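Local coordinates for type VII secretion system protein EssB (Staphylococcus aureus, PDB 4ANN) that is an integral membrane component of the type VII (Ess) secretion system, probably required for secretion of EsxA and EsxB, at residues A[21-25]-A[128-132]; A[99-104]-A[120-126]. All coordinates share one frame; numbering follows the deposited sequence. Where two conformers were deposited one is given.

Contact 1: residues A[21-25]-A[128-132]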
loop_
_atom_site.group_PDB
_atom_site.type_symbol
_atom_site.label_atom_id
_atom_site.label_comp_id
_atom_site.label_asym_id
_atom_site.label_seq_id
_atom_site.Cartn_x
_atom_site.Cartn_y
_atom_site.Cartn_z
ATOM N N MET A 21 14.146 2.638 -7.436
ATOM C CA MET A 21 14.315 1.983 -8.802
ATOM C C MET A 21 13.691 0.602 -8.642
ATOM O O MET A 21 13.633 -0.042 -7.570
ATOM C CB MET A 21 15.737 1.954 -9.382
ATOM C CG MET A 21 15.986 1.559 -10.845
ATOM S SD MET A 21 16.303 -0.193 -11.201
ATOM C CE MET A 21 18.046 -0.396 -10.786
ATOM N N ARG A 22 13.179 0.045 -9.685
ATOM C CA ARG A 22 12.771 -1.330 -9.833
ATOM C C ARG A 22 13.302 -1.860 -11.158
ATOM O O ARG A 22 13.211 -1.193 -12.191
ATOM C CB ARG A 22 11.239 -1.335 -9.826
ATOM C CG ARG A 22 10.691 -2.674 -10.127
ATOM C CD ARG A 22 9.161 -2.571 -10.288
ATOM N NE ARG A 22 8.721 -3.920 -10.561
ATOM C CZ ARG A 22 7.438 -4.193 -10.823
ATOM N NH1 ARG A 22 6.530 -3.256 -10.865
ATOM N NH2 ARG A 22 7.122 -5.483 -11.036
ATOM N N GLU A 23 13.793 -3.121 -11.178
ATOM C CA GLU A 23 14.226 -3.767 -12.405
ATOM C C GLU A 23 13.352 -4.955 -12.666
ATOM O O GLU A 23 13.070 -5.768 -11.775
ATOM C CB GLU A 23 15.702 -4.204 -12.312
ATOM C CG GLU A 23 16.161 -4.905 -13.605
ATOM C CD GLU A 23 17.585 -5.302 -13.585
ATOM O OE1 GLU A 23 18.365 -4.343 -13.447
ATOM O OE2 GLU A 23 17.969 -6.480 -13.745
ATOM N N ILE A 24 12.895 -5.072 -13.908
ATOM C CA ILE A 24 12.047 -6.191 -14.377
ATOM C C ILE A 24 12.777 -6.912 -15.476
ATOM O O ILE A 24 12.985 -6.346 -16.549
ATOM C CB ILE A 24 10.690 -5.669 -14.904
ATOM C CG1 ILE A 24 9.941 -4.890 -13.802
ATOM C CG2 ILE A 24 9.865 -6.824 -15.516
ATOM C CD1 ILE A 24 8.769 -4.121 -14.303
ATOM N N PRO A 25 13.201 -8.161 -15.271
ATOM C CA PRO A 25 13.910 -8.873 -16.391
ATOM C C PRO A 25 12.962 -9.090 -17.536
ATOM O O PRO A 25 11.795 -9.470 -17.375
ATOM C CB PRO A 25 14.335 -10.188 -15.744
ATOM C CG PRO A 25 14.262 -9.960 -14.292
ATOM C CD PRO A 25 13.136 -8.960 -14.014
ATOM N N VAL A 128 0.137 -10.123 -16.233
ATOM C CA VAL A 128 1.261 -9.649 -17.028
ATOM C C VAL A 128 2.579 -9.554 -16.281
ATOM O O VAL A 128 3.582 -10.029 -16.764
ATOM C CB VAL A 128 0.905 -8.291 -17.652
ATOM C CG1 VAL A 128 2.118 -7.711 -18.308
ATOM C CG2 VAL A 128 -0.214 -8.461 -18.645
ATOM N N VAL A 129 2.550 -8.856 -15.120
ATOM C CA VAL A 129 3.755 -8.751 -14.318
ATOM C C VAL A 129 3.369 -8.614 -12.853
ATOM O O VAL A 129 2.331 -7.985 -12.520
ATOM C CB VAL A 129 4.682 -7.612 -14.796
ATOM C CG1 VAL A 129 4.067 -6.244 -14.575
ATOM C CG2 VAL A 129 6.036 -7.677 -14.086
ATOM N N ASP A 130 4.172 -9.169 -11.982
ATOM C CA ASP A 130 4.027 -9.091 -10.539
ATOM C C ASP A 130 4.152 -7.657 -10.081
ATOM O O ASP A 130 4.681 -6.792 -10.834
ATOM C CB ASP A 130 5.098 -9.974 -9.869
ATOM C CG ASP A 130 4.838 -11.455 -9.970
ATOM O OD1 ASP A 130 3.722 -11.867 -10.351
ATOM O OD2 ASP A 130 5.805 -12.220 -9.657
ATOM N N PRO A 131 3.656 -7.270 -8.880
ATOM C CA PRO A 131 3.092 -8.147 -7.866
ATOM C C PRO A 131 1.721 -8.718 -8.243
ATOM O O PRO A 131 0.922 -8.126 -8.956
ATOM C CB PRO A 131 2.960 -7.260 -6.603
ATOM C CG PRO A 131 2.939 -5.860 -7.169
ATOM C CD PRO A 131 3.837 -5.920 -8.361
ATOM N N LEU A 132 1.548 -9.921 -7.694
ATOM C CA LEU A 132 0.255 -10.490 -7.689
ATOM C C LEU A 132 -0.633 -9.819 -6.646
ATOM O O LEU A 132 -0.133 -9.409 -5.591
ATOM C CB LEU A 132 0.337 -11.954 -7.229
ATOM C CG LEU A 132 1.360 -12.820 -7.993
ATOM C CD1 LEU A 132 1.533 -14.179 -7.332
ATOM C CD2 LEU A 132 0.912 -12.848 -9.454
#

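Contact 2: residues A[99-104]-A[120-126]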
loop_
_atom_site.group_PDB
_atom_site.type_symbol
_atom_site.label_atom_id
_atom_site.label_comp_id
_atom_site.label_asym_id
_atom_site.label_seq_id
_atom_site.Cartn_x
_atom_site.Cartn_y
_atom_site.Cartn_z
ATOM N N THR A 99 -9.083 -1.753 -11.925
ATOM C CA THR A 99 -8.186 -1.453 -13.012
ATOM C C THR A 99 -7.333 -2.675 -13.318
ATOM O O THR A 99 -7.477 -3.736 -12.688
ATOM C CB THR A 99 -7.218 -0.308 -12.670
ATOM O OG1 THR A 99 -6.236 -0.669 -11.707
ATOM C CG2 THR A 99 -7.926 0.866 -12.016
ATOM N N ARG A 100 -6.449 -2.477 -14.283
ATOM C CA ARG A 100 -5.458 -3.424 -14.754
ATOM C C ARG A 100 -4.366 -3.676 -13.718
ATOM O O ARG A 100 -3.724 -4.757 -13.720
ATOM C CB ARG A 100 -4.851 -2.952 -16.102
ATOM C CG ARG A 100 -5.666 -3.287 -17.347
ATOM C CD ARG A 100 -4.997 -2.730 -18.598
ATOM N NE ARG A 100 -4.617 -3.734 -19.581
ATOM C CZ ARG A 100 -3.973 -4.881 -19.464
ATOM N NH1 ARG A 100 -3.533 -5.352 -18.294
ATOM N NH2 ARG A 100 -3.738 -5.643 -20.520
ATOM N N TYR A 101 -4.060 -2.750 -12.887
ATOM C CA TYR A 101 -2.980 -2.605 -11.962
ATOM C C TYR A 101 -3.186 -3.420 -10.691
ATOM O O TYR A 101 -4.279 -3.712 -10.268
ATOM C CB TYR A 101 -2.754 -1.150 -11.554
ATOM C CG TYR A 101 -2.356 -0.220 -12.674
ATOM C CD1 TYR A 101 -1.149 -0.357 -13.367
ATOM C CD2 TYR A 101 -3.209 0.817 -13.039
ATOM C CE1 TYR A 101 -0.803 0.504 -14.369
ATOM C CE2 TYR A 101 -2.846 1.693 -14.049
ATOM C CZ TYR A 101 -1.658 1.529 -14.721
ATOM O OH TYR A 101 -1.340 2.408 -15.706
ATOM N N THR A 102 -2.064 -3.723 -10.040
ATOM C CA THR A 102 -1.980 -4.329 -8.728
ATOM C C THR A 102 -1.042 -3.461 -7.902
ATOM O O THR A 102 -0.266 -2.657 -8.426
ATOM C CB THR A 102 -1.468 -5.768 -8.752
ATOM O OG1 THR A 102 -0.110 -5.708 -9.266
ATOM C CG2 THR A 102 -2.306 -6.699 -9.649
ATOM N N PHE A 103 -1.129 -3.658 -6.566
ATOM C CA PHE A 103 -0.338 -2.848 -5.643
ATOM C C PHE A 103 -0.020 -3.673 -4.404
ATOM O O PHE A 103 -0.621 -4.723 -4.161
ATOM C CB PHE A 103 -1.076 -1.554 -5.242
ATOM C CG PHE A 103 -2.286 -1.760 -4.337
ATOM C CD1 PHE A 103 -3.486 -2.196 -4.874
ATOM C CD2 PHE A 103 -2.225 -1.547 -2.979
ATOM C CE1 PHE A 103 -4.633 -2.434 -4.065
ATOM C CE2 PHE A 103 -3.336 -1.773 -2.149
ATOM C CZ PHE A 103 -4.536 -2.213 -2.721
ATOM N N VAL A 104 0.894 -3.172 -3.595
ATOM C CA VAL A 104 1.292 -3.740 -2.331
ATOM C C VAL A 104 0.908 -2.761 -1.226
ATOM O O VAL A 104 1.233 -1.595 -1.346
ATOM C CB VAL A 104 2.814 -3.970 -2.306
ATOM C CG1 VAL A 104 3.279 -4.437 -0.949
ATOM C CG2 VAL A 104 3.209 -4.905 -3.454
ATOM N N ALA A 120 -0.127 4.414 -4.067
ATOM C CA ALA A 120 0.827 3.314 -3.930
ATOM C C ALA A 120 2.013 3.531 -4.839
ATOM O O ALA A 120 1.983 4.308 -5.807
ATOM C CB ALA A 120 0.153 1.987 -4.238
ATOM N N LYS A 121 3.087 2.825 -4.588
ATOM C CA LYS A 121 4.335 2.944 -5.348
ATOM C C LYS A 121 4.486 1.863 -6.419
ATOM O O LYS A 121 4.283 2.101 -7.607
ATOM C CB LYS A 121 5.518 3.003 -4.373
ATOM C CG LYS A 121 6.821 3.289 -5.083
ATOM C CD LYS A 121 7.972 3.266 -4.078
ATOM C CE LYS A 121 8.318 1.872 -3.647
ATOM N NZ LYS A 121 9.538 1.900 -2.783
ATOM N N THR A 122 4.832 0.644 -6.035
ATOM C CA THR A 122 5.033 -0.436 -6.978
ATOM C C THR A 122 3.726 -0.811 -7.672
ATOM O O THR A 122 2.699 -0.951 -6.998
ATOM C CB THR A 122 5.581 -1.659 -6.236
ATOM O OG1 THR A 122 6.812 -1.249 -5.578
ATOM C CG2 THR A 122 5.957 -2.769 -7.196
ATOM N N ARG A 123 3.760 -1.006 -8.972
ATOM C CA ARG A 123 2.586 -1.444 -9.707
ATOM C C ARG A 123 2.846 -2.770 -10.434
ATOM O O ARG A 123 3.843 -2.886 -11.114
ATOM C CB ARG A 123 2.188 -0.558 -10.840
ATOM C CG ARG A 123 2.355 0.851 -10.632
ATOM C CD ARG A 123 1.820 1.720 -11.758
ATOM N NE ARG A 123 2.149 3.080 -11.631
ATOM C CZ ARG A 123 1.821 4.038 -12.474
ATOM N NH1 ARG A 123 1.120 3.767 -13.562
ATOM N NH2 ARG A 123 2.199 5.288 -12.251
ATOM N N GLY A 124 1.946 -3.708 -10.277
ATOM C CA GLY A 124 1.895 -4.822 -11.219
ATOM C C GLY A 124 0.798 -4.632 -12.212
ATOM O O GLY A 124 0.043 -3.634 -12.193
ATOM N N LEU A 125 0.678 -5.609 -13.119
ATOM C CA LEU A 125 -0.357 -5.639 -14.128
ATOM C C LEU A 125 -0.935 -7.019 -14.164
ATOM O O LEU A 125 -0.158 -7.959 -14.325
ATOM C CB LEU A 125 0.185 -5.323 -15.485
ATOM C CG LEU A 125 0.580 -3.908 -15.736
ATOM C CD1 LEU A 125 1.358 -3.894 -17.055
ATOM C CD2 LEU A 125 -0.666 -2.999 -15.786
ATOM N N GLN A 126 -2.253 -7.075 -14.050
ATOM C CA GLN A 126 -2.908 -8.375 -13.998
ATOM C C GLN A 126 -2.505 -9.239 -15.158
ATOM O O GLN A 126 -2.529 -8.795 -16.300
ATOM C CB GLN A 126 -4.423 -8.175 -13.967
ATOM C CG GLN A 126 -4.723 -7.369 -12.683
ATOM C CD GLN A 126 -5.430 -8.356 -11.759
ATOM O OE1 GLN A 126 -4.844 -9.370 -11.385
ATOM N NE2 GLN A 126 -6.683 -7.973 -11.506
HETATM O O HOH W 1 2.252 -0.773 -4.323
#

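Contact 1: residues A[21-25]-A[128-132]
Arg22 and Ile24 meet Val129, Asp130 and Pro131 in a small surface contact, one charged hydrogen bond beside a single apolar pair, where the edge strand 21-25 comes up against the loop between strand 124-125 and helix 136-151. Arg22 spans the gap. With CG anti to its backbone N (chi1 173°) and every later torsion extended, the side chain is a straight rod that carries the guanidinium across to the loop. There Arg22 NH2 donates to Asp130 O at 2.8 Å; the bond is moderately bent, and the nitrogen stands above the carbonyl plane, the oxygen itself lying slightly off the guanidinium plane. The other terminal nitrogen, NH1, is held by Arg123 O, so two backbone carbonyls fix the rotation of the group. Ile24 also helps: its CD1 sits 3.6 Å above the guanidinium plane of Arg22, over the centre of one face.

Strand 21-25 is an outer strand of the antiparallel sheet it forms with 58-63 and 50-54, in a cytoplasmic fragment whose sequence family is grouped with the protein kinases. It bonds to 58-63 through its backbone, whereas its meeting with the loop relies on side chains. The loop leaves its strand through a classic beta bulge, in which Val128 and Val129 both face Leu125.

With CG1 of Val129 between the backbone N and the carbonyl carbon (chi1 67°), CG2 is left anti to the N. This Val129 methyl meets Ile24 CG2 at 4.2 Å, the two side chains crossing at about a right angle, and lies 3.9 Å from Arg22 NH2. A cis peptide bond precedes Pro131, whose CD is 4.3 Å from Arg22 NH2, approaching obliquely. The Asp130 carboxylate is turned away from the strand, leaving its backbone oxygen to take the arginine.

Contact 2: residues A[99-104]-A[120-126]
Tyr101 and Thr102 pair with Leu125 and Gly124 in a short antiparallel ladder; Tyr101 and Leu125 point to one face and Thr102 to the other. Thr102 and Gly124 form the hydrogen-bonded pair: Thr102 N to Gly124 O is 3.0 Å and Gly124 N to Thr102 O is 3.1 Å. A straighter bond, Gln126 N to Arg100 O at 2.8 Å, continues the backbone bonding beyond the two bridges. Past the other end, a water accepts from Val104 N and donates to Thr122 O, bridging the chains where they part.

On one face, Tyr101 has CG beside its backbone N (chi1 -63°), which lays the ring alongside Leu125 and Arg123, all pointing the same way. Leu125 CD2 comes obliquely to within 3.6 Å of Tyr101 CD1, and Gly124 O lies at the ring edge. The Arg123 guanidinium stands almost perpendicular to the ring (87°), presenting an edge to CE1; any cation-pi attraction is weak at this separation. Gln42 O and Ile48 O hold its two terminal nitrogens, and Leu39 O bonds the tyrosine hydroxyl.

On the other face, Thr102 OG1 lies between the backbone N and carbonyl carbon (chi1 63°), only 2.9 Å from Gly124 CA, an approach made possible by the missing side chain. The hydroxyl bonds to Pro131 O, while Thr102 CG2 packs 3.9 Å from Gln126 CG in the conformer given. Past the ladder, Phe103 CB meets Ala120 CB, and the phenylalanine ring packs on Val96.

Segment 120-126 runs straight on from edge strand 118-120 of the sheet with 110-112 and 70-71, while Thr122 touches Tyr63 of strand 58-63.

Contact 1 is a surface junction of small area, made by one long arginine and a few methyl groups; contact 2 is larger and partly buried, a backbone-bonded strand pair with apolar and aromatic side chains along it. They share no segment but lie side by side, their centres about 10 Å apart, and 128-132 closely follows 120-126 in sequence. Two side-chain bonds to backbone carbonyls tie them, one running each way: an arginine of contact 1 and a threonine of contact 2 each anchor the other contact. Contact 2 joins segments only 16 residues apart at their closest ends, whereas contact 1 brings in the distant N-terminal strand.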